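PDB 4P56: putative extracellular solute-binding protein from Bordetella bronchiseptica, which binds (R)- and (S)-mandelate and probably delivers such aromatic hydroxy acids to a TRAP transporter as its periplasmic solute-binding component. Local coordinates for residues 197-201 against 202-206; 77-81 against 82-86. One frame throughout, in Å; residues are numbered along the deposited sequence.

Contact 1. Residues 197-201 against 202-206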
ATOM      1  N   GLU A 197       9.614  15.124   7.857  1.00 15.24           N
ATOM      2  CA  GLU A 197      10.406  15.499   9.024  1.00 17.46           C
ATOM      3  C   GLU A 197      11.735  14.717   9.097  1.00 13.24           C
ATOM      4  O   GLU A 197      12.808  15.274   9.373  1.00 13.85           O
ATOM      5  CB  GLU A 197       9.596  15.284  10.310  1.00 14.28           C
ATOM      6  CG  GLU A 197      10.383  15.503  11.577  1.00 15.97           C
ATOM      7  CD  GLU A 197      10.662  16.965  11.831  1.00 30.94           C
ATOM      8  OE1 GLU A 197      10.300  17.793  10.973  1.00 33.98           O
ATOM      9  OE2 GLU A 197      11.242  17.289  12.888  1.00 28.96           O
ATOM     10  N   LEU A 198      11.667  13.416   8.877  1.00 12.58           N
ATOM     11  CA  LEU A 198      12.845  12.572   9.031  1.00 12.57           C
ATOM     12  C   LEU A 198      13.891  12.877   7.962  1.00 12.71           C
ATOM     13  O   LEU A 198      15.091  12.756   8.201  1.00 13.22           O
ATOM     14  CB  LEU A 198      12.458  11.099   8.946  1.00 11.92           C
ATOM     15  CG  LEU A 198      11.723  10.528  10.156  1.00 13.93           C
ATOM     16  CD1 LEU A 198      11.112   9.197   9.778  1.00 17.51           C
ATOM     17  CD2 LEU A 198      12.656  10.378  11.353  1.00 13.25           C
ATOM     18  N   LEU A 199      13.430  13.224   6.766  1.00 13.27           N
ATOM     19  CA  LEU A 199      14.344  13.515   5.670  1.00 16.57           C
ATOM     20  C   LEU A 199      14.865  14.937   5.745  1.00 13.67           C
ATOM     21  O   LEU A 199      16.065  15.181   5.546  1.00 14.34           O
ATOM     22  CB  LEU A 199      13.651  13.301   4.315  1.00 14.59           C
ATOM     23  CG  LEU A 199      13.487  11.821   3.949  1.00 18.30           C
ATOM     24  CD1 LEU A 199      12.501  11.674   2.817  1.00 17.84           C
ATOM     25  CD2 LEU A 199      14.820  11.181   3.592  1.00 19.38           C
ATOM     26  N   SER A 200      13.964  15.883   6.000  1.00 13.86           N
ATOM     27  CA  SER A 200      14.368  17.294   6.055  1.00 14.84           C
ATOM     28  C   SER A 200      15.411  17.538   7.142  1.00 19.68           C
ATOM     29  O   SER A 200      16.299  18.378   6.963  1.00 17.21           O
ATOM     30  CB  SER A 200      13.171  18.209   6.267  1.00 15.74           C
ATOM     31  OG  SER A 200      12.560  17.990   7.529  1.00 21.87           O
ATOM     32  N   THR A 201      15.313  16.803   8.257  1.00 16.93           N
ATOM     33  CA  THR A 201      16.219  17.001   9.395  1.00 17.78           C
ATOM     34  C   THR A 201      17.504  16.195   9.271  1.00 17.29           C
ATOM     35  O   THR A 201      18.459  16.402  10.046  1.00 18.15           O
ATOM     36  CB  THR A 201      15.562  16.636  10.736  1.00 22.11           C
ATOM     37  OG1 THR A 201      15.189  15.248  10.733  1.00 18.20           O
ATOM     38  CG2 THR A 201      14.334  17.500  10.991  1.00 29.73           C
ATOM     39  N   GLY A 202      17.543  15.302   8.285  1.00 17.68           N
ATOM     40  CA  GLY A 202      18.691  14.453   8.054  1.00 17.54           C
ATOM     41  C   GLY A 202      18.803  13.229   8.950  1.00 15.12           C
ATOM     42  O   GLY A 202      19.871  12.635   9.009  1.00 17.27           O
ATOM     43  N   VAL A 203      17.724  12.851   9.630  1.00 15.61           N
ATOM     44  CA  VAL A 203      17.700  11.620  10.410  1.00 17.87           C
ATOM     45  C   VAL A 203      17.751  10.435   9.466  1.00 15.27           C
ATOM     46  O   VAL A 203      18.540   9.516   9.665  1.00 12.42           O
ATOM     47  CB  VAL A 203      16.441  11.508  11.277  1.00 18.80           C
ATOM     48  CG1 VAL A 203      16.356  10.123  11.933  1.00 14.05           C
ATOM     49  CG2 VAL A 203      16.411  12.634  12.329  1.00 16.46           C
ATOM     50  N   ALA A 204      16.916  10.475   8.424  1.00 15.83           N
ATOM     51  CA  ALA A 204      16.917   9.459   7.386  1.00 11.07           C
ATOM     52  C   ALA A 204      17.740   9.896   6.179  1.00 16.23           C
ATOM     53  O   ALA A 204      17.769  11.088   5.864  1.00 15.91           O
ATOM     54  CB  ALA A 204      15.506   9.175   6.966  1.00 13.60           C
ATOM     55  N   ASP A 205      18.415   8.926   5.539  1.00 12.44           N
ATOM     56  CA  ASP A 205      19.202   9.137   4.326  1.00 13.47           C
ATOM     57  C   ASP A 205      18.351   8.987   3.088  1.00 12.01           C
ATOM     58  O   ASP A 205      18.790   9.302   1.969  1.00 15.46           O
ATOM     59  CB  ASP A 205      20.297   8.071   4.216  1.00 13.27           C
ATOM     60  CG  ASP A 205      21.309   8.179   5.307  1.00 17.69           C
ATOM     61  OD1 ASP A 205      21.909   9.266   5.448  1.00 17.70           O
ATOM     62  OD2 ASP A 205      21.489   7.181   6.030  1.00 17.26           O
ATOM     63  N   GLY A 206      17.154   8.440   3.271  1.00 14.30           N
ATOM     64  CA  GLY A 206      16.357   8.050   2.139  1.00  9.66           C
ATOM     65  C   GLY A 206      15.028   7.465   2.560  1.00  8.93           C
ATOM     66  O   GLY A 206      14.670   7.457   3.744  1.00 11.05           O
TER
HETATM   67  O   HOH W   1      18.060  13.341   4.315  1.00 15.78           O

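Contact 2. Residues 77-81 against 82-86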
ATOM      1  N   PHE A  77      -6.927   1.286  12.862  1.00  8.73           N
ATOM      2  CA  PHE A  77      -7.635   0.011  12.836  1.00  8.87           C
ATOM      3  C   PHE A  77      -8.532  -0.082  14.080  1.00  9.83           C
ATOM      4  O   PHE A  77      -9.739  -0.356  13.993  1.00 11.71           O
ATOM      5  CB  PHE A  77      -6.645  -1.160  12.810  1.00 12.69           C
ATOM      6  CG  PHE A  77      -7.315  -2.488  12.600  1.00 12.59           C
ATOM      7  CD1 PHE A  77      -7.979  -3.101  13.629  1.00 11.94           C
ATOM      8  CD2 PHE A  77      -7.297  -3.108  11.367  1.00 11.96           C
ATOM      9  CE1 PHE A  77      -8.642  -4.308  13.443  1.00 14.87           C
ATOM     10  CE2 PHE A  77      -7.950  -4.351  11.173  1.00 12.43           C
ATOM     11  CZ  PHE A  77      -8.618  -4.931  12.205  1.00 14.79           C
ATOM     12  N   ASP A  78      -7.933   0.134  15.245  1.00 10.86           N
ATOM     13  CA  ASP A  78      -8.696   0.121  16.494  1.00 11.31           C
ATOM     14  C   ASP A  78      -9.785   1.217  16.543  1.00 10.91           C
ATOM     15  O   ASP A  78     -10.838   1.005  17.150  1.00 11.99           O
ATOM     16  CB  ASP A  78      -7.767   0.252  17.705  1.00 12.68           C
ATOM     17  CG  ASP A  78      -6.966  -1.025  17.966  1.00 19.56           C
ATOM     18  OD1 ASP A  78      -7.442  -2.104  17.573  1.00 23.04           O
ATOM     19  OD2 ASP A  78      -5.857  -0.940  18.527  1.00 23.71           O
ATOM     20  N   ALA A  79      -9.531   2.373  15.937  1.00 10.18           N
ATOM     21  CA  ALA A  79     -10.555   3.432  15.901  1.00 12.65           C
ATOM     22  C   ALA A  79     -11.817   2.875  15.277  1.00 13.80           C
ATOM     23  O   ALA A  79     -12.929   3.119  15.774  1.00 10.42           O
ATOM     24  CB  ALA A  79     -10.078   4.639  15.149  1.00  9.85           C
ATOM     25  N   VAL A  80     -11.658   2.088  14.216  1.00  9.51           N
ATOM     26  CA  VAL A  80     -12.831   1.470  13.583  1.00  9.44           C
ATOM     27  C   VAL A  80     -13.437   0.370  14.461  1.00 10.72           C
ATOM     28  O   VAL A  80     -14.662   0.355  14.707  1.00 10.44           O
ATOM     29  CB  VAL A  80     -12.505   0.972  12.131  1.00  8.89           C
ATOM     30  CG1 VAL A  80     -13.611   0.093  11.588  1.00 10.24           C
ATOM     31  CG2 VAL A  80     -12.297   2.166  11.241  1.00 11.25           C
ATOM     32  N   ARG A  81     -12.579  -0.521  14.971  1.00 10.35           N
ATOM     33  CA  ARG A  81     -13.037  -1.632  15.761  1.00 11.10           C
ATOM     34  C   ARG A  81     -13.785  -1.135  16.993  1.00 11.81           C
ATOM     35  O   ARG A  81     -14.812  -1.690  17.368  1.00 12.40           O
ATOM     36  CB  ARG A  81     -11.851  -2.511  16.175  1.00 14.11           C
ATOM     37  CG  ARG A  81     -12.261  -3.844  16.819  1.00 21.85           C
ATOM     38  CD  ARG A  81     -10.995  -4.670  17.106  1.00 26.45           C
ATOM     39  NE  ARG A  81     -10.014  -3.835  17.799  1.00 38.27           N
ATOM     40  CZ  ARG A  81     -10.179  -3.352  19.032  1.00 41.99           C
ATOM     41  NH1 ARG A  81     -11.272  -3.635  19.728  1.00 58.55           N
ATOM     42  NH2 ARG A  81      -9.249  -2.599  19.591  1.00 32.84           N
ATOM     43  N   ASP A  82     -13.291  -0.052  17.585  1.00 14.23           N
ATOM     44  CA  ASP A  82     -13.863   0.485  18.819  1.00 17.63           C
ATOM     45  C   ASP A  82     -15.060   1.396  18.558  1.00 15.44           C
ATOM     46  O   ASP A  82     -15.703   1.873  19.482  1.00 16.15           O
ATOM     47  CB  ASP A  82     -12.796   1.276  19.583  1.00 19.49           C
ATOM     48  CG  ASP A  82     -11.624   0.409  20.040  1.00 22.59           C
ATOM     49  OD1 ASP A  82     -11.749  -0.829  20.036  1.00 18.88           O
ATOM     50  OD2 ASP A  82     -10.568   0.977  20.390  1.00 22.03           O
ATOM     51  N   GLY A  83     -15.355   1.686  17.300  1.00 11.85           N
ATOM     52  CA  GLY A  83     -16.539   2.475  16.986  1.00 13.60           C
ATOM     53  C   GLY A  83     -16.354   3.991  17.064  1.00 17.86           C
ATOM     54  O   GLY A  83     -17.330   4.751  17.062  1.00 18.71           O
ATOM     55  N   LEU A  84     -15.102   4.430  17.148  1.00 11.59           N
ATOM     56  CA  LEU A  84     -14.765   5.856  17.158  1.00 11.66           C
ATOM     57  C   LEU A  84     -15.051   6.494  15.809  1.00 11.04           C
ATOM     58  O   LEU A  84     -15.495   7.661  15.725  1.00 12.11           O
ATOM     59  CB  LEU A  84     -13.288   6.047  17.536  1.00 11.70           C
ATOM     60  CG  LEU A  84     -12.743   7.484  17.541  1.00 11.91           C
ATOM     61  CD1 LEU A  84     -13.521   8.367  18.560  1.00 15.31           C
ATOM     62  CD2 LEU A  84     -11.275   7.418  17.854  1.00 13.90           C
ATOM     63  N   VAL A  85     -14.823   5.730  14.746  1.00 12.07           N
ATOM     64  CA  VAL A  85     -15.207   6.145  13.390  1.00 10.49           C
ATOM     65  C   VAL A  85     -15.714   4.931  12.667  1.00 12.52           C
ATOM     66  O   VAL A  85     -15.447   3.795  13.087  1.00 15.10           O
ATOM     67  CB  VAL A  85     -14.022   6.754  12.572  1.00 14.41           C
ATOM     68  CG1 VAL A  85     -13.502   8.009  13.266  1.00 24.49           C
ATOM     69  CG2 VAL A  85     -12.907   5.733  12.367  1.00 12.63           C
ATOM     70  N   ASP A  86     -16.443   5.145  11.570  1.00 11.32           N
ATOM     71  CA  ASP A  86     -17.115   4.048  10.906  1.00  9.36           C
ATOM     72  C   ASP A  86     -16.238   3.367   9.840  1.00  8.88           C
ATOM     73  O   ASP A  86     -16.310   2.149   9.686  1.00 10.19           O
ATOM     74  CB  ASP A  86     -18.402   4.524  10.236  1.00 11.09           C
ATOM     75  CG  ASP A  86     -19.481   4.922  11.240  1.00 14.58           C
ATOM     76  OD1 ASP A  86     -19.717   4.153  12.200  1.00 16.22           O
ATOM     77  OD2 ASP A  86     -20.075   6.015  11.074  1.00 11.16           O
TER

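Contact 1. Residues 197-201 against 202-206
L198 meets V203 and A204 where helix 195-200 ends in a Schellman motif and the chain turns back toward strand 206-210. CD2 of L198 lies 3.8 Å from CG1 of V203, the two side chains crossing at a slant, while CB of L198 rests against the methyl of A204. L199 meets the same methyl from a second direction, roughly at right angles to L198: its CD2 comes 4.0 Å from A204 CB and reaches on to the backbone at G206. Alanine suits this buried spot because a small methyl can touch both leucines at once.

The backbone sets these apolar groups in place. A204 N gives an almost straight bond (177°) to L198 O at 2.9 Å, and G202 N bonds to L199 O at 3.1 Å. G202 makes the reversal with positive phi (80°), a conformation that favours glycine. A water donates to both L199 O and A204 O, bridging the helix end to the outgoing chain. Farther out, L199 packs on T154, L219 and I223, and D205 OD2 accepts from K168 N, tying the loop to the strand 168-171 beside 206-210.

T201 turns OG1 between its backbone N and carbonyl carbon (chi1 61°), back over the helix, where the hydroxyl donates to E197 O at 2.7 Å, a carbonyl that also accepts from T201 N.

Contact 2. Residues 77-81 against 82-86
R81 forms salt bridges with two aspartates on different sides of its guanidinium: D82 OD1 lies over one face, 2.9 Å from R81 NH1, while D78 OD1 sits at the edge in plane. NE and NH2 of R81 both hydrogen-bond to that single D78 oxygen, a side-on grip with NH2 at 2.8 Å, and the carboxylate of D82 stands 80° from the guanidinium plane. A bend at chi3 (49°) folds the arginine back to D78, and its charge probably eases the repulsion between the two acids.

Next to this salt-bridge network the helix ends in a Schellman motif. D82 N bonds to D78 O at 2.7 Å and G83 N to V80 O at 3.0 Å; G83, with phi 85°, takes a turn in which a side chain would press on the preceding carbonyl. L84 N donates to A79 O at 2.9 Å, with V85 N adding a weak bond. The small A79 methyl lets L84 CD2 and V85 CG2 come alongside, and V85 CG2 also meets V80 CG2 at 3.8 Å.

V80 continues onto T88 of strand 87-91 and I241 of 237-242, whereas V85 faces T30 of 28-31, so the turn packs on the antiparallel and the parallel sheet.

How the contacts relate
Contact 2 comes first along the chain, and contact 1 follows more than a hundred residues later. Their centres are 32 Å apart and their nearest atoms about 20 Å, without touching. Each is the link from a short helix into a strand: 76-81 into 87-91, at the margin of the three-stranded antiparallel sheet, and 195-200 into 206-210, inside the six-stranded mixed sheet. Both sheets supply pocket residues, H238 from 237-242 and R170 from the mixed sheet, consistent with the two-lobed plan of solute-binding proteins. Both strands lead toward the ligand: F209 on 206-210 and Y94 just beyond 87-91 line the pocket, and the side chain of L198 is about 10 Å from the bound (R)-mandelate.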